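Local coordinates for protein E3 ubiquitin ligase RavN (Legionella pneumophila, PDB 5MIY) that acts as an E3 ubiquitin ligase, a Legionella effector that probably promotes transfer of ubiquitin to substrate proteins in the infected host cell, at residues T24-V29 against I38-S43; E57-I62 against E104-S109. All coordinates share one frame; numbering follows the deposited sequence.

Interaction 1 of 2, residues T24-V29 against I38-S43; sequences TIVYLV and IKAISS
Tyr27 and Lys39 meet where this contact is tight. CB of Lys39 sits over one face of the tyrosine ring, 4.1 Å from its centroid, a CH-pi contact, while CD1 of Ile41 comes in at the ring edge, 3.8 Å from Tyr27 CE2. The ring lies there because CG of Tyr27 stands between its own backbone N and carbonyl carbon (chi1 53°), which lays it across toward the partner strand. Its hydroxyl is hydrogen-bonded to Asp51, fixing the far end of the ring. Beneath these side chains run the two strands of a beta hairpin, 25-32 and 35-41, antiparallel and paired here through four backbone hydrogen bonds; Lys39 N to Tyr27 O is the shortest at 2.8 Å and nearly straight (169°). Ile25 and Ile41 form the other hydrogen-bonded pair, CB against CG1 at 3.8 Å. On the opposite face Val26 CG1 touches Ile38 CD1 at 3.8 Å, and Ala40 CB meets Thr24 CG2 at the same separation; Tyr9 of strand 8-11 and Phe96 of helix 89-96 help bury this side. Things slacken past Ile41, where the strand gives way to loop: Ser42 and Ser43 are partly exposed with CB directed away, and their closest touch is Ile25 CD1 on Ser43 CA, 3.6 Å. Lys39 is partly exposed too, its chain bending at chi2 past Val29 CG2 and carrying NZ off to Thr53.

Interaction 2 of 2, residues E57-I62 against E104-S109; sequences EKYWPI and EPKQFS. With SO4 (sulfate ion), chain F.
Three rings carry this contact. Tyr59 takes CB of Lys106 on one face, 4.0 Å from the ring centroid, and turns its own edge to Phe108, a T-shaped pair with centroids 4.8 Å apart and planes inclined at 51°. Tyr59 CD1 is the atom that lands on the phenylalanine face, off toward the rim, 3.6 Å from Phe108 CE2; near the plane of the Phe108 ring, at its edge, lies the carbonyl of Glu57. On the other side of the strand pair the indole of Trp60 receives Pro105: CB lies over the face of the five-membered ring in a CH-pi contact, 3.7 Å from its centroid, and the two side chains run side by side. A hydrogen bond from Trp60 NE1 to the backbone O of Thr103 fixes the turn of the indole. Backbone bonds hold the segments in antiparallel register: Tyr59 and Lys106 bond to each other both ways, and Phe108 N gives a 2.8 Å bond to Glu57 O. Near Glu57 the polar side chains of Lys58 and Gln107 cross obliquely at the surface. Here a sulfate, probably from the crystallisation liquor, accepts a 2.7 Å hydrogen bond at O1 from Glu57 N and a longer one at O4 from Lys58 N. The two-residue strand 106-107 is an outermost strand, within this chain, of the four-stranded antiparallel sheet; strand 58-61 separates it from strand 25-32, where Tyr59 touches Val29 and Trp60 touches Lys30, while Tyr59 and Phe108 both meet Leu45. Helices 64-68 and 89-96 belong to the connection between the paired segments, and helix 111-125 follows soon after Ser109.

Interactions 1 and 2 occupy the same antiparallel sheet, in the order 35-41, 25-32, 58-61, 106-107, with centres about 11 Å apart. The seam between them is the pairing of strand 25-32 with strand 58-61: Leu28 N probably bonds to Trp60 O at 2.8 Å, and Ile62 N to Val26 O at 3.2 Å. The rings of Tyr27 and Tyr59 also meet, at about 55°, linking the side-chain packing of the two contacts. The centre of interaction 1 is about 2 Å from the centre of the chain, that of interaction 2 about 9 Å. The sulfate at Glu57 and Lys58 sits on interaction 2, as does an ethanediol, probably from the crystallisation liquor, hydrogen-bonded to Tyr59 OH.

Interaction 1 of 2, residues T24-V29 against I38-S43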
ATOM      1  N   THR A  24      -2.235  -8.374  -5.825  1.00 39.96           N
ATOM      2  CA  THR A  24      -1.507  -7.474  -4.941  1.00 40.00           C
ATOM      3  C   THR A  24      -2.413  -6.349  -4.452  1.00 39.90           C
ATOM      4  O   THR A  24      -3.219  -5.802  -5.209  1.00 42.70           O
ATOM      5  CB  THR A  24      -0.301  -6.888  -5.685  1.00 39.77           C
ATOM      6  OG1 THR A  24       0.509  -7.955  -6.208  1.00 40.56           O
ATOM      7  CG2 THR A  24       0.536  -5.990  -4.772  1.00 37.41           C
ATOM      8  N   ILE A  25      -2.282  -6.005  -3.174  1.00 38.02           N
ATOM      9  CA  ILE A  25      -2.983  -4.857  -2.604  1.00 38.18           C
ATOM     10  C   ILE A  25      -2.125  -3.621  -2.830  1.00 40.52           C
ATOM     11  O   ILE A  25      -0.961  -3.577  -2.416  1.00 40.79           O
ATOM     12  CB  ILE A  25      -3.264  -5.061  -1.107  1.00 36.51           C
ATOM     13  CG1 ILE A  25      -4.222  -6.234  -0.888  1.00 37.07           C
ATOM     14  CG2 ILE A  25      -3.786  -3.766  -0.457  1.00 36.81           C
ATOM     15  CD1 ILE A  25      -4.088  -6.844   0.507  1.00 41.75           C
ATOM     16  N   VAL A  26      -2.693  -2.614  -3.497  1.00 39.00           N
ATOM     17  CA  VAL A  26      -1.971  -1.400  -3.846  1.00 39.59           C
ATOM     18  C   VAL A  26      -2.775  -0.195  -3.373  1.00 42.15           C
ATOM     19  O   VAL A  26      -4.004  -0.167  -3.498  1.00 44.63           O
ATOM     20  CB  VAL A  26      -1.697  -1.323  -5.368  1.00 36.90           C
ATOM     21  CG1 VAL A  26      -0.871  -0.101  -5.683  1.00 37.98           C
ATOM     22  CG2 VAL A  26      -0.969  -2.588  -5.835  1.00 37.28           C
ATOM     23  N   TYR A  27      -2.076   0.793  -2.819  1.00 42.22           N
ATOM     24  CA  TYR A  27      -2.709   2.012  -2.333  1.00 40.57           C
ATOM     25  C   TYR A  27      -1.658   3.108  -2.225  1.00 44.23           C
ATOM     26  O   TYR A  27      -0.452   2.843  -2.248  1.00 45.66           O
ATOM     27  CB  TYR A  27      -3.411   1.799  -0.981  1.00 36.29           C
ATOM     28  CG  TYR A  27      -2.552   1.183   0.124  1.00 38.33           C
ATOM     29  CD1 TYR A  27      -1.753   1.975   0.948  1.00 39.48           C
ATOM     30  CD2 TYR A  27      -2.557  -0.194   0.350  1.00 38.24           C
ATOM     31  CE1 TYR A  27      -0.973   1.412   1.964  1.00 38.86           C
ATOM     32  CE2 TYR A  27      -1.788  -0.764   1.367  1.00 39.21           C
ATOM     33  CZ  TYR A  27      -0.991   0.035   2.162  1.00 40.38           C
ATOM     34  OH  TYR A  27      -0.226  -0.552   3.159  1.00 40.74           O
ATOM     35  N   LEU A  28      -2.145   4.342  -2.102  1.00 44.33           N
ATOM     36  CA  LEU A  28      -1.322   5.526  -1.907  1.00 44.62           C
ATOM     37  C   LEU A  28      -1.427   6.010  -0.465  1.00 45.68           C
ATOM     38  O   LEU A  28      -2.512   5.993   0.126  1.00 46.15           O
ATOM     39  CB  LEU A  28      -1.768   6.646  -2.855  1.00 46.37           C
ATOM     40  CG  LEU A  28      -0.758   7.720  -3.229  1.00 50.23           C
ATOM     41  CD1 LEU A  28       0.198   7.169  -4.278  1.00 52.67           C
ATOM     42  CD2 LEU A  28      -1.489   8.966  -3.754  1.00 51.10           C
ATOM     43  N   VAL A  29      -0.300   6.439   0.103  1.00 46.50           N
ATOM     44  CA  VAL A  29      -0.319   7.156   1.371  1.00 49.30           C
ATOM     45  C   VAL A  29       0.379   8.497   1.174  1.00 55.52           C
ATOM     46  O   VAL A  29       1.182   8.683   0.255  1.00 57.08           O
ATOM     47  CB  VAL A  29       0.331   6.364   2.531  1.00 46.73           C
ATOM     48  CG1 VAL A  29      -0.370   5.012   2.724  1.00 42.09           C
ATOM     49  CG2 VAL A  29       1.826   6.187   2.306  1.00 45.27           C
ATOM     50  N   ILE A  38       3.537   5.273  -3.217  1.00 51.97           N
ATOM     51  CA  ILE A  38       2.805   4.090  -3.651  1.00 50.76           C
ATOM     52  C   ILE A  38       3.268   2.885  -2.831  1.00 49.81           C
ATOM     53  O   ILE A  38       4.469   2.611  -2.725  1.00 52.69           O
ATOM     54  CB  ILE A  38       2.993   3.859  -5.161  1.00 52.47           C
ATOM     55  CG1 ILE A  38       1.985   2.832  -5.670  1.00 53.63           C
ATOM     56  CG2 ILE A  38       4.430   3.486  -5.497  1.00 54.90           C
ATOM     57  CD1 ILE A  38       0.571   3.399  -5.755  1.00 58.15           C
ATOM     58  N   LYS A  39       2.316   2.179  -2.223  1.00 46.28           N
ATOM     59  CA  LYS A  39       2.618   1.028  -1.384  1.00 42.43           C
ATOM     60  C   LYS A  39       1.967  -0.223  -1.955  1.00 42.19           C
ATOM     61  O   LYS A  39       0.885  -0.168  -2.545  1.00 43.74           O
ATOM     62  CB  LYS A  39       2.134   1.241   0.060  1.00 42.59           C
ATOM     63  CG  LYS A  39       2.690   2.493   0.718  1.00 44.49           C
ATOM     64  CD  LYS A  39       4.213   2.440   0.818  1.00 46.02           C
ATOM     65  CE  LYS A  39       4.742   3.619   1.619  1.00 46.98           C
ATOM     66  NZ  LYS A  39       6.216   3.566   1.830  1.00 47.80           N
ATOM     67  N   ALA A  40       2.633  -1.358  -1.770  1.00 41.17           N
ATOM     68  CA  ALA A  40       2.101  -2.645  -2.188  1.00 40.74           C
ATOM     69  C   ALA A  40       2.345  -3.659  -1.078  1.00 40.76           C
ATOM     70  O   ALA A  40       3.460  -3.744  -0.552  1.00 43.24           O
ATOM     71  CB  ALA A  40       2.748  -3.113  -3.490  1.00 41.49           C
ATOM     72  N   ILE A  41       1.307  -4.414  -0.714  1.00 36.50           N
ATOM     73  CA  ILE A  41       1.417  -5.440   0.326  1.00 36.60           C
ATOM     74  C   ILE A  41       0.727  -6.711  -0.153  1.00 38.11           C
ATOM     75  O   ILE A  41      -0.181  -6.672  -0.992  1.00 38.70           O
ATOM     76  CB  ILE A  41       0.834  -4.967   1.682  1.00 36.13           C
ATOM     77  CG1 ILE A  41      -0.683  -4.748   1.606  1.00 37.39           C
ATOM     78  CG2 ILE A  41       1.537  -3.695   2.150  1.00 35.50           C
ATOM     79  CD1 ILE A  41      -1.291  -4.192   2.912  1.00 36.39           C
ATOM     80  N   SER A  42       1.193  -7.858   0.354  1.00 36.18           N
ATOM     81  CA  SER A  42       0.617  -9.120  -0.090  1.00 40.87           C
ATOM     82  C   SER A  42      -0.703  -9.417   0.608  1.00 41.19           C
ATOM     83  O   SER A  42      -1.546 -10.127   0.051  1.00 44.80           O
ATOM     84  CB  SER A  42       1.608 -10.280   0.120  1.00 41.68           C
ATOM     85  OG  SER A  42       2.061 -10.385   1.468  1.00 42.55           O
ATOM     86  N   SER A  43      -0.905  -8.882   1.809  1.00 41.58           N
ATOM     87  CA  SER A  43      -2.127  -9.099   2.573  1.00 43.09           C
ATOM     88  C   SER A  43      -2.234  -7.993   3.612  1.00 42.06           C
ATOM     89  O   SER A  43      -1.278  -7.259   3.855  1.00 41.53           O
ATOM     90  CB  SER A  43      -2.123 -10.465   3.266  1.00 44.84           C
ATOM     91  OG  SER A  43      -1.135 -10.481   4.283  1.00 46.72           O
TER

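Interaction 2 of 2, residues E57-I62 against E104-S109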
ATOM      1  N   GLU A  57      -2.366   6.027   8.697  1.00 45.68           N
ATOM      2  CA  GLU A  57      -3.671   5.429   8.947  1.00 46.64           C
ATOM      3  C   GLU A  57      -4.654   5.665   7.812  1.00 48.34           C
ATOM      4  O   GLU A  57      -5.663   4.957   7.729  1.00 52.39           O
ATOM      5  CB  GLU A  57      -4.257   5.962  10.261  1.00 50.89           C
ATOM      6  CG  GLU A  57      -3.481   5.508  11.478  1.00 54.75           C
ATOM      7  CD  GLU A  57      -4.204   5.790  12.776  1.00 61.44           C
ATOM      8  OE1 GLU A  57      -5.427   5.540  12.858  1.00 63.86           O
ATOM      9  OE2 GLU A  57      -3.540   6.261  13.717  1.00 64.96           O
ATOM     10  N   LYS A  58      -4.381   6.629   6.944  1.00 47.41           N
ATOM     11  CA  LYS A  58      -5.245   6.967   5.824  1.00 48.74           C
ATOM     12  C   LYS A  58      -4.561   6.558   4.528  1.00 47.77           C
ATOM     13  O   LYS A  58      -3.338   6.674   4.402  1.00 52.13           O
ATOM     14  CB  LYS A  58      -5.559   8.469   5.805  1.00 49.10           C
ATOM     15  CG  LYS A  58      -6.170   8.994   7.101  1.00 55.35           C
ATOM     16  CD  LYS A  58      -6.758  10.387   6.913  1.00 61.97           C
ATOM     17  CE  LYS A  58      -7.542  10.833   8.148  1.00 66.48           C
ATOM     18  NZ  LYS A  58      -8.598   9.855   8.548  1.00 66.80           N
ATOM     19  N   TYR A  59      -5.347   6.075   3.568  1.00 45.20           N
ATOM     20  CA  TYR A  59      -4.797   5.653   2.289  1.00 45.10           C
ATOM     21  C   TYR A  59      -5.829   5.871   1.191  1.00 48.57           C
ATOM     22  O   TYR A  59      -7.031   5.979   1.451  1.00 49.95           O
ATOM     23  CB  TYR A  59      -4.358   4.180   2.314  1.00 42.46           C
ATOM     24  CG  TYR A  59      -5.508   3.210   2.466  1.00 42.07           C
ATOM     25  CD1 TYR A  59      -5.965   2.837   3.726  1.00 40.12           C
ATOM     26  CD2 TYR A  59      -6.134   2.658   1.354  1.00 41.75           C
ATOM     27  CE1 TYR A  59      -7.011   1.967   3.876  1.00 40.01           C
ATOM     28  CE2 TYR A  59      -7.187   1.770   1.498  1.00 42.57           C
ATOM     29  CZ  TYR A  59      -7.618   1.430   2.766  1.00 43.15           C
ATOM     30  OH  TYR A  59      -8.662   0.546   2.935  1.00 44.98           O
ATOM     31  N   TRP A  60      -5.340   5.912  -0.049  1.00 48.25           N
ATOM     32  CA  TRP A  60      -6.184   6.011  -1.230  1.00 46.19           C
ATOM     33  C   TRP A  60      -6.012   4.724  -2.026  1.00 43.92           C
ATOM     34  O   TRP A  60      -4.896   4.441  -2.488  1.00 44.07           O
ATOM     35  CB  TRP A  60      -5.806   7.231  -2.083  1.00 46.41           C
ATOM     36  CG  TRP A  60      -6.108   8.572  -1.424  1.00 48.41           C
ATOM     37  CD1 TRP A  60      -7.237   9.323  -1.571  1.00 50.49           C
ATOM     38  CD2 TRP A  60      -5.261   9.297  -0.518  1.00 49.13           C
ATOM     39  NE1 TRP A  60      -7.144  10.474  -0.819  1.00 52.11           N
ATOM     40  CE2 TRP A  60      -5.943  10.479  -0.160  1.00 49.89           C
ATOM     41  CE3 TRP A  60      -3.995   9.057   0.027  1.00 50.33           C
ATOM     42  CZ2 TRP A  60      -5.402  11.418   0.721  1.00 50.82           C
ATOM     43  CZ3 TRP A  60      -3.458   9.988   0.896  1.00 50.26           C
ATOM     44  CH2 TRP A  60      -4.161  11.161   1.232  1.00 50.40           C
ATOM     45  N   PRO A  61      -7.049   3.906  -2.192  1.00 43.78           N
ATOM     46  CA  PRO A  61      -6.894   2.664  -2.957  1.00 45.82           C
ATOM     47  C   PRO A  61      -6.614   2.929  -4.428  1.00 45.01           C
ATOM     48  O   PRO A  61      -7.127   3.878  -5.022  1.00 45.60           O
ATOM     49  CB  PRO A  61      -8.242   1.956  -2.770  1.00 46.34           C
ATOM     50  CG  PRO A  61      -9.192   3.028  -2.354  1.00 48.18           C
ATOM     51  CD  PRO A  61      -8.387   4.028  -1.591  1.00 47.70           C
ATOM     52  N   ILE A  62      -5.785   2.060  -5.006  1.00 46.00           N
ATOM     53  CA  ILE A  62      -5.372   2.093  -6.411  1.00 44.69           C
ATOM     54  C   ILE A  62      -5.542   0.672  -6.940  1.00 46.64           C
ATOM     55  O   ILE A  62      -5.088  -0.283  -6.284  1.00 45.44           O
ATOM     56  CB  ILE A  62      -3.910   2.554  -6.551  1.00 45.03           C
ATOM     57  CG1 ILE A  62      -3.680   3.909  -5.874  1.00 44.57           C
ATOM     58  CG2 ILE A  62      -3.450   2.530  -8.008  1.00 45.22           C
ATOM     59  CD1 ILE A  62      -4.106   5.106  -6.699  1.00 47.29           C
ATOM     60  N   GLU A 104     -11.711  11.754  -0.644  1.00 51.30           N
ATOM     61  CA  GLU A 104     -11.671  11.323   0.745  1.00 54.78           C
ATOM     62  C   GLU A 104     -10.900  10.014   0.814  1.00 54.44           C
ATOM     63  O   GLU A 104     -11.252   9.069   0.098  1.00 54.07           O
ATOM     64  CB  GLU A 104     -13.079  11.148   1.295  1.00 63.29           C
ATOM     65  CG  GLU A 104     -13.130  10.880   2.789  1.00 73.06           C
ATOM     66  CD  GLU A 104     -14.375  11.456   3.429  1.00 81.75           C
ATOM     67  OE1 GLU A 104     -15.386  11.629   2.717  1.00 83.71           O
ATOM     68  OE2 GLU A 104     -14.336  11.748   4.642  1.00 85.85           O
ATOM     69  N   PRO A 105      -9.837   9.921   1.609  1.00 53.49           N
ATOM     70  CA  PRO A 105      -9.145   8.637   1.760  1.00 52.83           C
ATOM     71  C   PRO A 105      -9.979   7.679   2.593  1.00 51.77           C
ATOM     72  O   PRO A 105     -10.953   8.056   3.250  1.00 53.61           O
ATOM     73  CB  PRO A 105      -7.841   9.009   2.473  1.00 50.56           C
ATOM     74  CG  PRO A 105      -8.191  10.262   3.242  1.00 50.57           C
ATOM     75  CD  PRO A 105      -9.196  10.996   2.392  1.00 53.57           C
ATOM     76  N   LYS A 106      -9.590   6.412   2.539  1.00 49.19           N
ATOM     77  CA  LYS A 106     -10.070   5.415   3.480  1.00 48.09           C
ATOM     78  C   LYS A 106      -9.134   5.368   4.681  1.00 47.88           C
ATOM     79  O   LYS A 106      -8.072   5.993   4.696  1.00 49.13           O
ATOM     80  CB  LYS A 106     -10.183   4.049   2.803  1.00 49.32           C
ATOM     81  CG  LYS A 106     -11.109   4.051   1.607  1.00 54.42           C
ATOM     82  CD  LYS A 106     -11.693   2.680   1.352  1.00 58.71           C
ATOM     83  CE  LYS A 106     -13.078   2.791   0.727  1.00 67.88           C
ATOM     84  NZ  LYS A 106     -13.981   1.689   1.182  1.00 73.01           N
ATOM     85  N   GLN A 107      -9.547   4.630   5.708  1.00 48.60           N
ATOM     86  CA  GLN A 107      -8.783   4.528   6.945  1.00 48.80           C
ATOM     87  C   GLN A 107      -8.582   3.064   7.288  1.00 45.09           C
ATOM     88  O   GLN A 107      -9.511   2.265   7.153  1.00 46.86           O
ATOM     89  CB  GLN A 107      -9.490   5.218   8.106  1.00 54.73           C
ATOM     90  CG  GLN A 107      -8.730   6.380   8.708  1.00 64.45           C
ATOM     91  CD  GLN A 107      -9.318   6.818  10.036  1.00 71.04           C
ATOM     92  OE1 GLN A 107     -10.364   7.463  10.078  1.00 73.76           O
ATOM     93  NE2 GLN A 107      -8.651   6.462  11.130  1.00 72.98           N
ATOM     94  N   PHE A 108      -7.366   2.720   7.708  1.00 41.53           N
ATOM     95  CA  PHE A 108      -7.130   1.381   8.233  1.00 40.43           C
ATOM     96  C   PHE A 108      -8.035   1.151   9.433  1.00 43.01           C
ATOM     97  O   PHE A 108      -8.341   2.079  10.189  1.00 44.39           O
ATOM     98  CB  PHE A 108      -5.660   1.202   8.624  1.00 40.11           C
ATOM     99  CG  PHE A 108      -4.741   0.992   7.447  1.00 40.72           C
ATOM    100  CD1 PHE A 108      -4.561  -0.272   6.899  1.00 39.90           C
ATOM    101  CD2 PHE A 108      -4.060   2.063   6.882  1.00 41.49           C
ATOM    102  CE1 PHE A 108      -3.711  -0.461   5.803  1.00 40.54           C
ATOM    103  CE2 PHE A 108      -3.213   1.881   5.794  1.00 44.07           C
ATOM    104  CZ  PHE A 108      -3.036   0.614   5.256  1.00 41.79           C
ATOM    105  N   SER A 109      -8.466  -0.100   9.600  1.00 42.72           N
ATOM    106  CA  SER A 109      -9.415  -0.472  10.642  1.00 42.52           C
ATOM    107  C   SER A 109      -8.716  -0.641  11.985  1.00 41.61           C
ATOM    108  O   SER A 109      -7.548  -1.033  12.055  1.00 40.89           O
ATOM    109  CB  SER A 109     -10.119  -1.779  10.263  1.00 46.68           C
ATOM    110  OG  SER A 109     -10.925  -2.276  11.313  1.00 47.95           O
TER
HETATM  111  S   SO4 F 203      -2.311   9.660   8.819  0.84 90.09           S
HETATM  112  O1  SO4 F 203      -2.126   8.493   9.674  0.84 89.14           O
HETATM  113  O2  SO4 F 203      -1.156  10.543   8.954  0.84 90.44           O
HETATM  114  O3  SO4 F 203      -3.518  10.377   9.230  0.84 90.85           O
HETATM  115  O4  SO4 F 203      -2.442   9.238   7.426  0.84 87.42           O